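NADPH-flavin oxidoreductase (Vibrio harveyi, PDB 1BKJ) catalyses the NADPH-dependent reduction of FMN to FMNH2, which it supplies to luciferase for bioluminescence, and works as a homodimer. Local coordinates at residues Asp82-Arg85 against His86-Asn90. Numbering follows the deposited sequence.
Sequences DYQR and HATIN
Thr88 turns back on Gln84 one turn earlier in the short helix 84-89, which follows strand 75-82 of the nitroreductase fold after the single N-cap residue Tyr83 and is led into by an Asx turn at Asp82. Gln84 O accepts twice, from Thr88 N and from Thr88 OG1, each at 2.9 Å, the donors arriving from opposite faces of the carbonyl plane. With its OG1 beside the backbone N (chi1 -62°), Thr88 brings the hydroxyl within reach of that carbonyl. The Gln84 side chain leaves anti to its own N, then bends at chi2 (52°), so that OE1 comes to 3.0 Å from Thr88 OG1; the amide's NE2 is bonded to Glu147 O. Alongside, Ala87 N bonds to Tyr83 O and Ile89 N to Arg85 O, while Ile89 CG1 lies 3.2 Å from the latter oxygen.

Around the helix, His86 presents an edge of its imidazole to the backbone of Asp82 and Tyr83, with CE1 3.4 Å from Asp82 O and ND1 3.5 Å from Tyr83 CA. The Tyr83 and His86 rings sit obliquely, planes at 40°. His86 NE2 bonds to Leu43 O and Tyr83 OH to Leu100 O, fixing the outer ends of both rings, and Leu220 of the second subunit packs on the pair. Arg85 NH2 bonds to Gln44 O and Val46 O; Arg85 NH1 forms a long salt bridge with Asp82 OD2, no N-H pointing at it. Asp82 OD2 is bonded to Ser47 OG and to Tyr181 OH of the second subunit, whereas OD1 takes Gln84 N at 2.8 Å, nearly in line with its C-O bond.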
ATOM      1  N   ASP A  82       0.401  -9.438  -9.590  1.00 12.85           N
ATOM      2  CA  ASP A  82       0.508 -10.058 -10.900  1.00 13.48           C
ATOM      3  C   ASP A  82       1.937 -10.126 -11.442  1.00 13.24           C
ATOM      4  O   ASP A  82       2.492  -9.119 -11.881  1.00 12.84           O
ATOM      5  CB  ASP A  82      -0.388  -9.299 -11.894  1.00 14.40           C
ATOM      6  CG  ASP A  82      -0.563 -10.019 -13.236  1.00 16.13           C
ATOM      7  OD1 ASP A  82       0.151 -10.994 -13.540  1.00 16.14           O
ATOM      8  OD2 ASP A  82      -1.423  -9.584 -14.021  1.00 17.40           O
ATOM      9  N   TYR A  83       2.508 -11.328 -11.414  1.00 13.26           N
ATOM     10  CA  TYR A  83       3.827 -11.570 -11.997  1.00 13.33           C
ATOM     11  C   TYR A  83       3.655 -12.494 -13.207  1.00 14.16           C
ATOM     12  O   TYR A  83       4.636 -12.977 -13.775  1.00 15.22           O
ATOM     13  CB  TYR A  83       4.812 -12.150 -10.992  1.00 12.69           C
ATOM     14  CG  TYR A  83       5.307 -11.138  -9.987  1.00 13.39           C
ATOM     15  CD1 TYR A  83       6.394 -10.286 -10.294  1.00 13.34           C
ATOM     16  CD2 TYR A  83       4.679 -10.999  -8.729  1.00 13.63           C
ATOM     17  CE1 TYR A  83       6.839  -9.313  -9.370  1.00 13.07           C
ATOM     18  CE2 TYR A  83       5.110 -10.025  -7.796  1.00 12.89           C
ATOM     19  CZ  TYR A  83       6.183  -9.188  -8.122  1.00 13.55           C
ATOM     20  OH  TYR A  83       6.558  -8.201  -7.235  1.00 13.94           O
ATOM     21  N   GLN A  84       2.403 -12.717 -13.621  1.00 14.47           N
ATOM     22  CA  GLN A  84       2.129 -13.533 -14.793  1.00 14.91           C
ATOM     23  C   GLN A  84       2.453 -12.751 -16.071  1.00 14.80           C
ATOM     24  O   GLN A  84       2.860 -13.350 -17.063  1.00 14.27           O
ATOM     25  CB  GLN A  84       0.687 -14.065 -14.811  1.00 16.77           C
ATOM     26  CG  GLN A  84       0.356 -15.037 -15.992  1.00 19.12           C
ATOM     27  CD  GLN A  84       1.337 -16.195 -16.142  1.00 20.56           C
ATOM     28  OE1 GLN A  84       1.765 -16.503 -17.252  1.00 23.71           O
ATOM     29  NE2 GLN A  84       1.722 -16.813 -15.032  1.00 20.49           N
ATOM     30  N   ARG A  85       2.314 -11.424 -16.035  1.00 14.69           N
ATOM     31  CA  ARG A  85       2.666 -10.589 -17.190  1.00 15.58           C
ATOM     32  C   ARG A  85       4.145 -10.778 -17.513  1.00 15.72           C
ATOM     33  O   ARG A  85       4.513 -11.067 -18.654  1.00 15.93           O
ATOM     34  CB  ARG A  85       2.419  -9.106 -16.911  1.00 15.64           C
ATOM     35  CG  ARG A  85       1.057  -8.620 -17.328  1.00 15.82           C
ATOM     36  CD  ARG A  85       1.002  -7.094 -17.379  1.00 15.36           C
ATOM     37  NE  ARG A  85       1.202  -6.466 -16.078  1.00 15.23           N
ATOM     38  CZ  ARG A  85       0.229  -6.111 -15.238  1.00 15.76           C
ATOM     39  NH1 ARG A  85      -1.055  -6.319 -15.537  1.00 14.56           N
ATOM     40  NH2 ARG A  85       0.542  -5.502 -14.104  1.00 15.68           N
ATOM     41  N   HIS A  86       4.954 -10.758 -16.459  1.00 15.75           N
ATOM     42  CA  HIS A  86       6.401 -10.908 -16.558  1.00 16.59           C
ATOM     43  C   HIS A  86       6.818 -12.302 -16.999  1.00 16.68           C
ATOM     44  O   HIS A  86       7.715 -12.444 -17.844  1.00 15.63           O
ATOM     45  CB  HIS A  86       7.044 -10.567 -15.219  1.00 17.82           C
ATOM     46  CG  HIS A  86       6.565  -9.271 -14.645  1.00 19.93           C
ATOM     47  ND1 HIS A  86       5.387  -9.171 -13.930  1.00 21.39           N
ATOM     48  CD2 HIS A  86       7.082  -8.023 -14.699  1.00 20.18           C
ATOM     49  CE1 HIS A  86       5.202  -7.918 -13.569  1.00 21.09           C
ATOM     50  NE2 HIS A  86       6.219  -7.198 -14.023  1.00 20.81           N
ATOM     51  N   ALA A  87       6.123 -13.313 -16.460  1.00 16.86           N
ATOM     52  CA  ALA A  87       6.361 -14.721 -16.774  1.00 16.92           C
ATOM     53  C   ALA A  87       5.982 -15.069 -18.218  1.00 17.73           C
ATOM     54  O   ALA A  87       6.561 -15.987 -18.813  1.00 18.12           O
ATOM     55  CB  ALA A  87       5.620 -15.609 -15.799  1.00 16.76           C
ATOM     56  N   THR A  88       5.021 -14.331 -18.779  1.00 17.88           N
ATOM     57  CA  THR A  88       4.578 -14.528 -20.167  1.00 18.88           C
ATOM     58  C   THR A  88       5.619 -13.922 -21.128  1.00 19.17           C
ATOM     59  O   THR A  88       5.885 -14.496 -22.186  1.00 19.56           O
ATOM     60  CB  THR A  88       3.159 -13.923 -20.406  1.00 18.72           C
ATOM     61  OG1 THR A  88       2.220 -14.605 -19.571  1.00 19.20           O
ATOM     62  CG2 THR A  88       2.700 -14.092 -21.856  1.00 19.66           C
ATOM     63  N   ILE A  89       6.213 -12.789 -20.731  1.00 19.46           N
ATOM     64  CA  ILE A  89       7.254 -12.105 -21.516  1.00 20.02           C
ATOM     65  C   ILE A  89       8.557 -12.958 -21.509  1.00 20.31           C
ATOM     66  O   ILE A  89       9.166 -13.187 -22.560  1.00 20.54           O
ATOM     67  CB  ILE A  89       7.533 -10.685 -20.935  1.00 19.64           C
ATOM     68  CG1 ILE A  89       6.278  -9.812 -21.042  1.00 19.76           C
ATOM     69  CG2 ILE A  89       8.733 -10.013 -21.635  1.00 19.49           C
ATOM     70  CD1 ILE A  89       6.325  -8.517 -20.199  1.00 19.11           C
ATOM     71  N   ASN A  90       8.931 -13.453 -20.330  1.00 20.29           N
ATOM     72  CA  ASN A  90      10.133 -14.272 -20.135  1.00 20.97           C
ATOM     73  C   ASN A  90       9.784 -15.370 -19.114  1.00 21.64           C
ATOM     74  O   ASN A  90       9.544 -15.072 -17.944  1.00 20.94           O
ATOM     75  CB  ASN A  90      11.265 -13.380 -19.600  1.00 21.56           C
ATOM     76  CG  ASN A  90      12.601 -14.109 -19.418  1.00 21.97           C
ATOM     77  OD1 ASN A  90      12.687 -15.331 -19.465  1.00 22.04           O
ATOM     78  ND2 ASN A  90      13.654 -13.331 -19.208  1.00 23.35           N
TER